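Local coordinates for protein naphthalene dioxygenase large subunit (Rhodococcus sp., PDB 2B1X) that is a Rieske-type iron protein subunit that carries a [2Fe-2S] cluster in one domain and a mononuclear iron centre in another, at residues G240-T245 with E421-N426; L173-D178 with T409-A414; L251-P256 with V285-P290. All blocks are in the same frame, centred on the assembly; numbering follows the deposited sequence.

In the fold
All three contacts lie in the catalytic domain, at the end of its antiparallel sheet where strands 250-254, 240-244 and 413-415 run side by side, the last at the sheet edge. Between centres, interactions 1 and 2 are about 11 Å apart. Interactions 2 and 3 are about 12 Å apart, and interactions 1 and 3 about 15 Å. Along the chain the segments come as 173-178, 240-245, 251-256, 285-290, 409-414 and 421-426, so distant pieces meet at one corner. Helix 422-436 packs on the face that bears His242, His244 and Ile254, while helices 174-181 and 282-288 lie on the face of Ile243 and Ile253. This end of the sheet thus has helices on both faces, the iron probably on the side of helix 422-436.

Interaction 1. Residues G240-T245 with E421-N426; sequences GEHIHT and EANQRN
The first turn of helix 422-436 docks on strand 240-244 through His242, whose ring turns its NE2 to a main-chain N-H of that turn. Asn423 N donates to His242 NE2 over 2.9 Å, at an N-H...N angle of 163° and tilted somewhat out of the ring plane. A trans chi1 lets the imidazole reach out to the helix start, and its ND1 pairs with Asp418. The Asn423 amide stacks on one face of this ring, the two planes 17° apart, while its ND2 bonds to Leu251 O and Val211 O.

In this helix-grip (Bet v 1-like) domain the long C-terminal helix lies against the sheet, and its first turn runs nearly parallel to 240-244 (14° between the short axes). The CB of Asn426 sits over a face of His244, 3.9 Å from the ring centroid, and its ND2 donates to Thr245 O at 2.9 Å. A water lies between His244 ND1 (2.9 Å) and Asn423 OD1 (2.8 Å). Just before the helix, at the N-cap position, Glu421 turns away from the strand and binds His90 and Arg91 of the second subunit, residues of that subunit's [2Fe-2S] pocket.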
ATOM      1  N   GLY A 240     -33.729 -29.676   8.489  1.00 16.11           N
ATOM      2  CA  GLY A 240     -32.661 -29.872   7.540  1.00 14.94           C
ATOM      3  C   GLY A 240     -31.749 -31.024   7.905  1.00 14.49           C
ATOM      4  O   GLY A 240     -31.943 -31.704   8.925  1.00 13.94           O
ATOM      5  N   GLU A 241     -30.729 -31.210   7.071  1.00 13.76           N
ATOM      6  CA  GLU A 241     -29.726 -32.252   7.242  1.00 12.92           C
ATOM      7  C   GLU A 241     -28.327 -31.664   7.093  1.00 12.47           C
ATOM      8  O   GLU A 241     -28.117 -30.806   6.260  1.00 12.45           O
ATOM      9  CB  GLU A 241     -29.967 -33.347   6.218  1.00 12.10           C
ATOM     10  CG  GLU A 241     -29.380 -34.695   6.602  1.00 12.10           C
ATOM     11  CD  GLU A 241     -30.272 -35.518   7.541  1.00 15.39           C
ATOM     12  OE1 GLU A 241     -31.441 -35.153   7.773  1.00 12.41           O
ATOM     13  OE2 GLU A 241     -29.810 -36.584   8.015  1.00 18.12           O
ATOM     14  N   HIS A 242     -27.402 -32.104   7.936  1.00 12.69           N
ATOM     15  CA  HIS A 242     -25.981 -31.652   7.978  1.00 12.19           C
ATOM     16  C   HIS A 242     -25.106 -32.857   7.584  1.00 12.35           C
ATOM     17  O   HIS A 242     -25.087 -33.861   8.302  1.00 12.56           O
ATOM     18  CB  HIS A 242     -25.669 -31.230   9.423  1.00 12.02           C
ATOM     19  CG  HIS A 242     -24.382 -30.471   9.625  1.00 13.25           C
ATOM     20  ND1 HIS A 242     -24.293 -29.108   9.469  1.00 12.27           N
ATOM     21  CD2 HIS A 242     -23.173 -30.870  10.083  1.00 13.35           C
ATOM     22  CE1 HIS A 242     -23.073 -28.697   9.769  1.00 14.13           C
ATOM     23  NE2 HIS A 242     -22.376 -29.746  10.169  1.00 13.39           N
ATOM     24  N   ILE A 243     -24.409 -32.783   6.440  1.00 12.07           N
ATOM     25  CA  ILE A 243     -23.765 -33.963   5.832  1.00 12.39           C
ATOM     26  C   ILE A 243     -22.300 -33.746   5.490  1.00 12.99           C
ATOM     27  O   ILE A 243     -21.927 -32.724   4.912  1.00 12.44           O
ATOM     28  CB  ILE A 243     -24.484 -34.367   4.510  1.00 12.33           C
ATOM     29  CG1 ILE A 243     -25.982 -34.645   4.740  1.00 12.86           C
ATOM     30  CG2 ILE A 243     -23.733 -35.525   3.794  1.00 11.92           C
ATOM     31  CD1 ILE A 243     -26.860 -34.026   3.645  1.00 14.95           C
ATOM     32  N   HIS A 244     -21.449 -34.702   5.836  1.00 12.85           N
ATOM     33  CA  HIS A 244     -20.081 -34.570   5.379  1.00 13.48           C
ATOM     34  C   HIS A 244     -19.570 -35.868   4.847  1.00 13.93           C
ATOM     35  O   HIS A 244     -20.120 -36.933   5.099  1.00 12.59           O
ATOM     36  CB  HIS A 244     -19.141 -33.978   6.432  1.00 12.56           C
ATOM     37  CG  HIS A 244     -18.748 -34.928   7.512  1.00 13.97           C
ATOM     38  ND1 HIS A 244     -19.446 -35.045   8.697  1.00 16.04           N
ATOM     39  CD2 HIS A 244     -17.715 -35.796   7.598  1.00 16.61           C
ATOM     40  CE1 HIS A 244     -18.849 -35.933   9.467  1.00 17.50           C
ATOM     41  NE2 HIS A 244     -17.791 -36.400   8.827  1.00 17.76           N
ATOM     42  N   THR A 245     -18.451 -35.736   4.174  1.00 13.96           N
ATOM     43  CA  THR A 245     -17.895 -36.761   3.324  1.00 14.84           C
ATOM     44  C   THR A 245     -16.386 -36.804   3.664  1.00 14.16           C
ATOM     45  O   THR A 245     -15.935 -35.997   4.462  1.00 13.81           O
ATOM     46  CB  THR A 245     -18.243 -36.206   1.932  1.00 15.96           C
ATOM     47  OG1 THR A 245     -19.241 -37.022   1.332  1.00 18.14           O
ATOM     48  CG2 THR A 245     -17.078 -36.028   0.986  1.00 13.72           C
ATOM     49  N   GLU A 421     -21.868 -28.320  13.916  1.00 12.75           N
ATOM     50  CA  GLU A 421     -20.547 -27.874  13.476  1.00 11.80           C
ATOM     51  C   GLU A 421     -19.660 -29.066  13.103  1.00 12.41           C
ATOM     52  O   GLU A 421     -18.406 -28.950  13.023  1.00 12.60           O
ATOM     53  CB  GLU A 421     -19.895 -26.945  14.514  1.00 12.45           C
ATOM     54  CG  GLU A 421     -20.528 -25.556  14.526  1.00 11.51           C
ATOM     55  CD  GLU A 421     -20.193 -24.697  15.740  1.00 12.45           C
ATOM     56  OE1 GLU A 421     -19.941 -25.255  16.831  1.00 14.25           O
ATOM     57  OE2 GLU A 421     -20.211 -23.439  15.594  1.00 12.96           O
ATOM     58  N   ALA A 422     -20.305 -30.207  12.847  1.00 11.28           N
ATOM     59  CA  ALA A 422     -19.604 -31.418  12.386  1.00 11.84           C
ATOM     60  C   ALA A 422     -18.925 -31.222  11.016  1.00 11.47           C
ATOM     61  O   ALA A 422     -17.779 -31.676  10.796  1.00 12.53           O
ATOM     62  CB  ALA A 422     -20.543 -32.632  12.365  1.00 10.43           C
ATOM     63  N   ASN A 423     -19.602 -30.525  10.110  1.00 11.59           N
ATOM     64  CA  ASN A 423     -19.008 -30.199   8.803  1.00 11.41           C
ATOM     65  C   ASN A 423     -17.763 -29.325   8.890  1.00 11.26           C
ATOM     66  O   ASN A 423     -16.753 -29.636   8.242  1.00 11.85           O
ATOM     67  CB  ASN A 423     -20.028 -29.563   7.868  1.00 10.87           C
ATOM     68  CG  ASN A 423     -21.101 -30.527   7.457  1.00 11.66           C
ATOM     69  OD1 ASN A 423     -21.080 -31.724   7.856  1.00 11.99           O
ATOM     70  ND2 ASN A 423     -22.076 -30.031   6.641  1.00  9.33           N
ATOM     71  N   GLN A 424     -17.819 -28.261   9.682  1.00 10.05           N
ATOM     72  CA  GLN A 424     -16.642 -27.383   9.880  1.00 11.01           C
ATOM     73  C   GLN A 424     -15.463 -28.151  10.499  1.00 11.17           C
ATOM     74  O   GLN A 424     -14.304 -27.941  10.129  1.00 10.64           O
ATOM     75  CB  GLN A 424     -16.988 -26.171  10.756  1.00 10.82           C
ATOM     76  CG  GLN A 424     -18.087 -25.224  10.186  1.00 11.45           C
ATOM     77  CD  GLN A 424     -19.543 -25.597  10.540  1.00 12.93           C
ATOM     78  OE1 GLN A 424     -19.932 -26.763  10.494  1.00 12.18           O
ATOM     79  NE2 GLN A 424     -20.345 -24.587  10.872  1.00 12.24           N
ATOM     80  N   ARG A 425     -15.784 -29.072  11.417  1.00 11.06           N
ATOM     81  CA  ARG A 425     -14.769 -29.882  12.074  1.00 11.41           C
ATOM     82  C   ARG A 425     -14.068 -30.834  11.108  1.00 10.63           C
ATOM     83  O   ARG A 425     -12.859 -31.007  11.183  1.00 10.66           O
ATOM     84  CB  ARG A 425     -15.410 -30.694  13.200  1.00 10.92           C
ATOM     85  CG  ARG A 425     -15.606 -29.851  14.503  1.00 15.25           C
ATOM     86  CD  ARG A 425     -15.669 -30.730  15.742  1.00 18.13           C
ATOM     87  NE  ARG A 425     -16.936 -31.350  15.679  1.00 20.06           N
ATOM     88  CZ  ARG A 425     -17.210 -32.639  15.699  1.00 21.52           C
ATOM     89  NH1 ARG A 425     -16.291 -33.594  15.857  1.00 22.11           N
ATOM     90  NH2 ARG A 425     -18.476 -32.959  15.581  1.00 20.49           N
ATOM     91  N   ASN A 426     -14.863 -31.489  10.259  1.00 10.21           N
ATOM     92  CA  ASN A 426     -14.373 -32.350   9.183  1.00 10.51           C
ATOM     93  C   ASN A 426     -13.511 -31.585   8.174  1.00 10.49           C
ATOM     94  O   ASN A 426     -12.527 -32.095   7.670  1.00 11.84           O
ATOM     95  CB  ASN A 426     -15.582 -32.980   8.471  1.00  9.92           C
ATOM     96  CG  ASN A 426     -15.198 -33.912   7.332  1.00 10.78           C
ATOM     97  OD1 ASN A 426     -14.535 -34.919   7.536  1.00  9.65           O
ATOM     98  ND2 ASN A 426     -15.646 -33.588   6.124  1.00 12.46           N
TER
HETATM   99  O   HOH W   1     -22.158 -33.994   9.100  1.00 21.46           O

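Interaction 2. Residues L173-D178 with T409-A414; sequences LKFYLD and TGPGEA
Phe175 lays one face of its ring over the pyrrolidine of Pro411, a CH-pi contact in which Pro411 CD lies 3.6 Å from the Phe175 ring centroid, 17° off the ring normal and displaced toward the rim. The pairing joins helix 174-181 to the turn that leads into strand 413-415, the edge strand of the antiparallel sheet in this helix-grip (Bet v 1-like) domain. A chi1 of 178° swings the phenyl group off the helix toward the loop, where Pro411 CG also comes within 3.7 Å of Phe175 CB. Phe175 also meets its chain neighbour: its CD1 stands 3.5 Å above the centre of the Tyr176 ring. The two rings thus touch as they approach Pro411, to which Phe175 offers a face and Tyr176 its hydroxyl.

Only the far end of Tyr176 comes to the loop, through CE1, CZ and OH. Leu251 packs at the base of its side chain and Ile243 against the ring, so that the phenol is buried between helix and sheet, while Trp408 NE1 provides its hydroxyl with a second hydrogen-bond partner. Gly410, having no side chain, lets the main chain pass close by both aromatics, its CA 4.0 Å from Phe175 CE1. Beyond the proline, Gly412 takes a positive phi before the strand begins and Glu413 pairs with His244. At the CE1 rim of the Phe175 ring, Ile287 of helix 282-288 continues the apolar layer. The polar bond across the contact is short: Tyr176 OH donates to Pro411 O at 2.6 Å, lying in the carbonyl plane on a lone pair, with a C=O...O angle of 142°.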
ATOM      1  N   LEU A 173     -19.400 -37.057  -2.204  1.00 15.02           N
ATOM      2  CA  LEU A 173     -19.941 -35.747  -2.530  1.00 15.38           C
ATOM      3  C   LEU A 173     -20.602 -35.693  -3.906  1.00 14.63           C
ATOM      4  O   LEU A 173     -21.541 -34.923  -4.104  1.00 14.86           O
ATOM      5  CB  LEU A 173     -18.864 -34.678  -2.425  1.00 14.89           C
ATOM      6  CG  LEU A 173     -19.150 -33.293  -1.854  1.00 17.88           C
ATOM      7  CD1 LEU A 173     -18.859 -32.213  -2.886  1.00 16.82           C
ATOM      8  CD2 LEU A 173     -20.498 -33.078  -1.158  1.00 17.17           C
ATOM      9  N   LYS A 174     -20.152 -36.542  -4.837  1.00 14.32           N
ATOM     10  CA  LYS A 174     -20.730 -36.573  -6.186  1.00 14.54           C
ATOM     11  C   LYS A 174     -22.255 -36.726  -6.193  1.00 14.84           C
ATOM     12  O   LYS A 174     -22.940 -36.091  -7.002  1.00 15.31           O
ATOM     13  CB  LYS A 174     -20.055 -37.641  -7.062  1.00 14.06           C
ATOM     14  CG  LYS A 174     -18.555 -37.323  -7.308  1.00 14.78           C
ATOM     15  CD  LYS A 174     -17.948 -38.125  -8.474  1.00 14.93           C
ATOM     16  CE  LYS A 174     -17.966 -39.644  -8.237  1.00 15.80           C
ATOM     17  NZ  LYS A 174     -17.354 -39.976  -6.907  1.00 15.75           N
ATOM     18  N   PHE A 175     -22.780 -37.554  -5.288  1.00 14.53           N
ATOM     19  CA  PHE A 175     -24.227 -37.767  -5.108  1.00 14.82           C
ATOM     20  C   PHE A 175     -25.008 -36.452  -4.930  1.00 14.64           C
ATOM     21  O   PHE A 175     -26.086 -36.280  -5.488  1.00 15.27           O
ATOM     22  CB  PHE A 175     -24.452 -38.680  -3.895  1.00 14.71           C
ATOM     23  CG  PHE A 175     -25.908 -38.950  -3.570  1.00 15.87           C
ATOM     24  CD1 PHE A 175     -26.637 -38.068  -2.778  1.00 15.81           C
ATOM     25  CD2 PHE A 175     -26.531 -40.108  -4.019  1.00 16.07           C
ATOM     26  CE1 PHE A 175     -27.969 -38.331  -2.477  1.00 16.85           C
ATOM     27  CE2 PHE A 175     -27.852 -40.378  -3.710  1.00 16.14           C
ATOM     28  CZ  PHE A 175     -28.579 -39.487  -2.944  1.00 16.94           C
ATOM     29  N   TYR A 176     -24.423 -35.527  -4.183  1.00 14.58           N
ATOM     30  CA  TYR A 176     -25.043 -34.243  -3.855  1.00 14.37           C
ATOM     31  C   TYR A 176     -24.754 -33.195  -4.914  1.00 14.16           C
ATOM     32  O   TYR A 176     -25.619 -32.400  -5.232  1.00 14.77           O
ATOM     33  CB  TYR A 176     -24.567 -33.773  -2.471  1.00 13.23           C
ATOM     34  CG  TYR A 176     -24.939 -34.769  -1.405  1.00 13.25           C
ATOM     35  CD1 TYR A 176     -23.996 -35.674  -0.900  1.00 11.17           C
ATOM     36  CD2 TYR A 176     -26.255 -34.849  -0.930  1.00 12.59           C
ATOM     37  CE1 TYR A 176     -24.353 -36.633   0.076  1.00 12.60           C
ATOM     38  CE2 TYR A 176     -26.613 -35.788   0.028  1.00 12.68           C
ATOM     39  CZ  TYR A 176     -25.668 -36.677   0.541  1.00 12.27           C
ATOM     40  OH  TYR A 176     -26.057 -37.639   1.488  1.00 12.54           O
ATOM     41  N   LEU A 177     -23.543 -33.180  -5.446  1.00 13.99           N
ATOM     42  CA  LEU A 177     -23.224 -32.276  -6.560  1.00 14.47           C
ATOM     43  C   LEU A 177     -24.190 -32.489  -7.735  1.00 14.66           C
ATOM     44  O   LEU A 177     -24.637 -31.532  -8.366  1.00 14.90           O
ATOM     45  CB  LEU A 177     -21.792 -32.471  -7.029  1.00 13.56           C
ATOM     46  CG  LEU A 177     -20.683 -32.013  -6.051  1.00 15.46           C
ATOM     47  CD1 LEU A 177     -19.318 -32.391  -6.663  1.00 12.45           C
ATOM     48  CD2 LEU A 177     -20.732 -30.504  -5.724  1.00 12.72           C
ATOM     49  N   ASP A 178     -24.524 -33.739  -8.015  1.00 15.62           N
ATOM     50  CA  ASP A 178     -25.497 -34.048  -9.082  1.00 16.67           C
ATOM     51  C   ASP A 178     -26.811 -33.288  -8.912  1.00 16.84           C
ATOM     52  O   ASP A 178     -27.408 -32.814  -9.877  1.00 16.84           O
ATOM     53  CB  ASP A 178     -25.845 -35.543  -9.089  1.00 16.89           C
ATOM     54  CG  ASP A 178     -24.703 -36.413  -9.559  1.00 19.22           C
ATOM     55  OD1 ASP A 178     -23.668 -35.865 -10.047  1.00 19.42           O
ATOM     56  OD2 ASP A 178     -24.771 -37.669  -9.459  1.00 22.67           O
ATOM     57  N   THR A 409     -31.033 -41.323   3.426  1.00 22.89           N
ATOM     58  CA  THR A 409     -30.914 -42.179   2.234  1.00 23.43           C
ATOM     59  C   THR A 409     -29.720 -41.832   1.338  1.00 22.87           C
ATOM     60  O   THR A 409     -29.451 -42.524   0.356  1.00 24.28           O
ATOM     61  CB  THR A 409     -32.222 -42.162   1.375  1.00 23.93           C
ATOM     62  OG1 THR A 409     -32.621 -40.808   1.082  1.00 25.59           O
ATOM     63  CG2 THR A 409     -33.392 -42.742   2.143  1.00 23.48           C
ATOM     64  N   GLY A 410     -29.011 -40.764   1.660  1.00 21.87           N
ATOM     65  CA  GLY A 410     -27.819 -40.421   0.904  1.00 20.09           C
ATOM     66  C   GLY A 410     -26.554 -40.916   1.597  1.00 19.01           C
ATOM     67  O   GLY A 410     -26.607 -41.351   2.750  1.00 18.22           O
ATOM     68  N   PRO A 411     -25.426 -40.878   0.892  1.00 18.26           N
ATOM     69  CA  PRO A 411     -24.142 -41.285   1.470  1.00 17.91           C
ATOM     70  C   PRO A 411     -23.545 -40.178   2.386  1.00 17.81           C
ATOM     71  O   PRO A 411     -24.080 -39.058   2.454  1.00 16.97           O
ATOM     72  CB  PRO A 411     -23.279 -41.512   0.228  1.00 17.38           C
ATOM     73  CG  PRO A 411     -23.811 -40.519  -0.762  1.00 17.82           C
ATOM     74  CD  PRO A 411     -25.293 -40.463  -0.522  1.00 18.10           C
ATOM     75  N   GLY A 412     -22.450 -40.492   3.074  1.00 17.70           N
ATOM     76  CA  GLY A 412     -21.787 -39.509   3.922  1.00 18.24           C
ATOM     77  C   GLY A 412     -22.216 -39.659   5.371  1.00 18.62           C
ATOM     78  O   GLY A 412     -23.027 -40.525   5.710  1.00 18.63           O
ATOM     79  N   GLU A 413     -21.650 -38.848   6.242  1.00 18.51           N
ATOM     80  CA  GLU A 413     -22.052 -38.865   7.644  1.00 18.76           C
ATOM     81  C   GLU A 413     -23.044 -37.722   7.861  1.00 18.17           C
ATOM     82  O   GLU A 413     -22.681 -36.539   7.731  1.00 16.84           O
ATOM     83  CB  GLU A 413     -20.824 -38.726   8.556  1.00 19.44           C
ATOM     84  CG  GLU A 413     -21.122 -38.793  10.055  1.00 23.77           C
ATOM     85  CD  GLU A 413     -19.861 -38.664  10.926  1.00 27.79           C
ATOM     86  OE1 GLU A 413     -19.812 -37.771  11.811  1.00 28.21           O
ATOM     87  OE2 GLU A 413     -18.917 -39.464  10.740  1.00 30.99           O
ATOM     88  N   ALA A 414     -24.280 -38.092   8.197  1.00 16.80           N
ATOM     89  CA  ALA A 414     -25.426 -37.191   8.150  1.00 16.36           C
ATOM     90  C   ALA A 414     -26.134 -37.041   9.507  1.00 16.26           C
ATOM     91  O   ALA A 414     -26.386 -38.023  10.197  1.00 16.07           O
ATOM     92  CB  ALA A 414     -26.401 -37.665   7.103  1.00 16.04           C
TER

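Interaction 3. Residues L251-P256 with V285-P290; sequences LGIIGP and VEIFRP
The carbonyl oxygen of Pro290 has carbons of Gly255 and Pro256, the two residues just after strand 250-254, crowded against it: Pro256 CD comes within 3.1 Å of Pro290 O, and Gly255 CA approaches the same oxygen at 3.3 Å. No conventional hydrogen bond crosses between 251-256 and 285-290. Gly255 has no side chain, which leaves its main chain close to the oxygen just after the strand, beside Pro290.

Deeper in, the two segments meet through aliphatic branches. Ile253 and Ile287 cross at about a right angle, with the CD1 methyl of Ile253 placed 3.8 Å from the CG2 methyl of Ile287. In Ile253 the CG1 branch lies beside the backbone N and then runs fully extended (chi2 -180°), which carries its terminal methyl out from the strand toward the helix. Ile287 meets it with the shorter branch; its side chain also touches Phe175 and Ile179 of helix 174-181, so one apolar layer runs through both helices.

Within 285-290, Arg289 holds Glu286 side-on with two nitrogens. Its NH2 forms a salt bridge to the syn lone pair of Glu286 OE2 at 2.7 Å, almost exactly in the guanidinium plane, and its NE reaches Glu286 OE1 at 2.9 Å. The remaining nitrogen, NH1, forms a salt bridge with Glu264, so two carboxylates would share the positive charge.

Ile254 projects away from the helix, its side chain about 4 Å from a bound (4S)-2-methyl-2,4-pentanediol, probably from the crystallisation liquor, and about 11 Å from the iron. Strand 250-254 belongs to the antiparallel sheet of a Bet v 1-like (helix-grip) domain, with the smaller helix 282-288 on the face away from the iron.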
ATOM      1  N   LEU A 251     -21.862 -30.286   3.366  1.00 11.14           N
ATOM      2  CA  LEU A 251     -22.992 -29.449   2.956  1.00 12.02           C
ATOM      3  C   LEU A 251     -24.140 -29.542   3.951  1.00 11.91           C
ATOM      4  O   LEU A 251     -24.184 -30.446   4.785  1.00 12.22           O
ATOM      5  CB  LEU A 251     -23.536 -29.891   1.603  1.00 11.49           C
ATOM      6  CG  LEU A 251     -24.234 -31.239   1.446  1.00 12.45           C
ATOM      7  CD1 LEU A 251     -25.212 -31.186   0.254  1.00 12.50           C
ATOM      8  CD2 LEU A 251     -23.241 -32.397   1.281  1.00 10.57           C
ATOM      9  N   GLY A 252     -25.078 -28.610   3.837  1.00 12.39           N
ATOM     10  CA  GLY A 252     -26.344 -28.710   4.560  1.00 12.03           C
ATOM     11  C   GLY A 252     -27.495 -28.507   3.609  1.00 12.41           C
ATOM     12  O   GLY A 252     -27.356 -27.793   2.632  1.00 11.57           O
ATOM     13  N   ILE A 253     -28.624 -29.161   3.905  1.00 12.75           N
ATOM     14  CA  ILE A 253     -29.838 -29.050   3.118  1.00 13.65           C
ATOM     15  C   ILE A 253     -30.976 -28.698   4.075  1.00 14.40           C
ATOM     16  O   ILE A 253     -31.200 -29.411   5.077  1.00 14.65           O
ATOM     17  CB  ILE A 253     -30.135 -30.402   2.396  1.00 13.67           C
ATOM     18  CG1 ILE A 253     -28.890 -30.893   1.648  1.00 13.94           C
ATOM     19  CG2 ILE A 253     -31.388 -30.266   1.466  1.00 14.00           C
ATOM     20  CD1 ILE A 253     -29.046 -32.215   0.890  1.00 14.67           C
ATOM     21  N   ILE A 254     -31.664 -27.599   3.787  1.00 14.68           N
ATOM     22  CA  ILE A 254     -32.752 -27.130   4.637  1.00 16.12           C
ATOM     23  C   ILE A 254     -34.066 -27.033   3.839  1.00 16.75           C
ATOM     24  O   ILE A 254     -34.072 -26.561   2.707  1.00 16.86           O
ATOM     25  CB  ILE A 254     -32.416 -25.773   5.292  1.00 15.81           C
ATOM     26  CG1 ILE A 254     -31.171 -25.882   6.170  1.00 16.10           C
ATOM     27  CG2 ILE A 254     -33.626 -25.283   6.146  1.00 14.62           C
ATOM     28  CD1 ILE A 254     -30.671 -24.522   6.765  1.00 18.24           C
ATOM     29  N   GLY A 255     -35.164 -27.509   4.411  1.00 18.26           N
ATOM     30  CA  GLY A 255     -36.479 -27.365   3.780  1.00 20.24           C
ATOM     31  C   GLY A 255     -37.448 -26.573   4.656  1.00 22.34           C
ATOM     32  O   GLY A 255     -37.073 -26.166   5.772  1.00 21.56           O
ATOM     33  N   PRO A 256     -38.679 -26.344   4.181  1.00 24.46           N
ATOM     34  CA  PRO A 256     -39.688 -25.647   4.998  1.00 26.54           C
ATOM     35  C   PRO A 256     -40.262 -26.541   6.106  1.00 28.49           C
ATOM     36  O   PRO A 256     -40.207 -27.769   5.971  1.00 28.39           O
ATOM     37  CB  PRO A 256     -40.779 -25.308   3.986  1.00 26.45           C
ATOM     38  CG  PRO A 256     -40.693 -26.380   2.978  1.00 26.42           C
ATOM     39  CD  PRO A 256     -39.218 -26.716   2.860  1.00 24.33           C
ATOM     40  N   VAL A 285     -33.812 -37.438  -6.174  1.00 18.44           N
ATOM     41  CA  VAL A 285     -35.056 -36.709  -6.434  1.00 18.13           C
ATOM     42  C   VAL A 285     -35.819 -36.397  -5.138  1.00 18.61           C
ATOM     43  O   VAL A 285     -36.279 -35.257  -4.926  1.00 17.99           O
ATOM     44  CB  VAL A 285     -35.970 -37.466  -7.427  1.00 18.23           C
ATOM     45  CG1 VAL A 285     -37.356 -36.805  -7.518  1.00 17.74           C
ATOM     46  CG2 VAL A 285     -35.334 -37.573  -8.823  1.00 17.49           C
ATOM     47  N   GLU A 286     -35.971 -37.414  -4.275  1.00 18.48           N
ATOM     48  CA  GLU A 286     -36.678 -37.225  -3.014  1.00 18.57           C
ATOM     49  C   GLU A 286     -35.933 -36.349  -1.992  1.00 17.80           C
ATOM     50  O   GLU A 286     -36.564 -35.642  -1.208  1.00 17.28           O
ATOM     51  CB  GLU A 286     -37.109 -38.579  -2.404  1.00 19.03           C
ATOM     52  CG  GLU A 286     -38.193 -39.314  -3.198  1.00 21.77           C
ATOM     53  CD  GLU A 286     -39.325 -38.403  -3.671  1.00 25.76           C
ATOM     54  OE1 GLU A 286     -39.926 -37.689  -2.824  1.00 26.01           O
ATOM     55  OE2 GLU A 286     -39.607 -38.398  -4.891  1.00 27.85           O
ATOM     56  N   ILE A 287     -34.606 -36.385  -1.989  1.00 17.80           N
ATOM     57  CA  ILE A 287     -33.848 -35.432  -1.167  1.00 17.74           C
ATOM     58  C   ILE A 287     -34.053 -33.998  -1.673  1.00 17.76           C
ATOM     59  O   ILE A 287     -34.229 -33.072  -0.870  1.00 17.42           O
ATOM     60  CB  ILE A 287     -32.344 -35.830  -1.083  1.00 17.81           C
ATOM     61  CG1 ILE A 287     -32.177 -37.045  -0.160  1.00 17.56           C
ATOM     62  CG2 ILE A 287     -31.470 -34.645  -0.682  1.00 17.94           C
ATOM     63  CD1 ILE A 287     -30.816 -37.749  -0.257  1.00 14.62           C
ATOM     64  N   PHE A 288     -34.067 -33.812  -2.999  1.00 18.03           N
ATOM     65  CA  PHE A 288     -34.220 -32.460  -3.557  1.00 18.08           C
ATOM     66  C   PHE A 288     -35.641 -31.917  -3.432  1.00 18.55           C
ATOM     67  O   PHE A 288     -35.843 -30.703  -3.325  1.00 19.09           O
ATOM     68  CB  PHE A 288     -33.776 -32.405  -5.021  1.00 17.47           C
ATOM     69  CG  PHE A 288     -33.727 -31.007  -5.596  1.00 17.68           C
ATOM     70  CD1 PHE A 288     -33.037 -29.982  -4.932  1.00 17.98           C
ATOM     71  CD2 PHE A 288     -34.329 -30.724  -6.816  1.00 18.07           C
ATOM     72  CE1 PHE A 288     -32.961 -28.680  -5.468  1.00 17.58           C
ATOM     73  CE2 PHE A 288     -34.260 -29.426  -7.366  1.00 18.89           C
ATOM     74  CZ  PHE A 288     -33.577 -28.401  -6.683  1.00 18.95           C
ATOM     75  N   ARG A 289     -36.629 -32.808  -3.444  1.00 18.97           N
ATOM     76  CA  ARG A 289     -38.023 -32.387  -3.575  1.00 19.20           C
ATOM     77  C   ARG A 289     -38.484 -31.237  -2.630  1.00 19.22           C
ATOM     78  O   ARG A 289     -39.149 -30.289  -3.091  1.00 18.62           O
ATOM     79  CB  ARG A 289     -38.958 -33.581  -3.445  1.00 19.07           C
ATOM     80  CG  ARG A 289     -40.397 -33.273  -3.801  1.00 20.61           C
ATOM     81  CD  ARG A 289     -41.370 -34.438  -3.551  1.00 23.04           C
ATOM     82  NE  ARG A 289     -41.059 -35.581  -4.414  1.00 24.89           N
ATOM     83  CZ  ARG A 289     -41.499 -35.727  -5.661  1.00 26.51           C
ATOM     84  NH1 ARG A 289     -42.278 -34.806  -6.208  1.00 26.46           N
ATOM     85  NH2 ARG A 289     -41.152 -36.798  -6.365  1.00 27.81           N
ATOM     86  N   PRO A 290     -38.189 -31.338  -1.333  1.00 19.16           N
ATOM     87  CA  PRO A 290     -38.598 -30.311  -0.370  1.00 19.56           C
ATOM     88  C   PRO A 290     -37.498 -29.264  -0.046  1.00 19.33           C
ATOM     89  O   PRO A 290     -37.606 -28.560   0.938  1.00 20.07           O
ATOM     90  CB  PRO A 290     -38.897 -31.142   0.875  1.00 19.60           C
ATOM     91  CG  PRO A 290     -37.930 -32.287   0.798  1.00 20.04           C
ATOM     92  CD  PRO A 290     -37.486 -32.441  -0.647  1.00 19.77           C
TER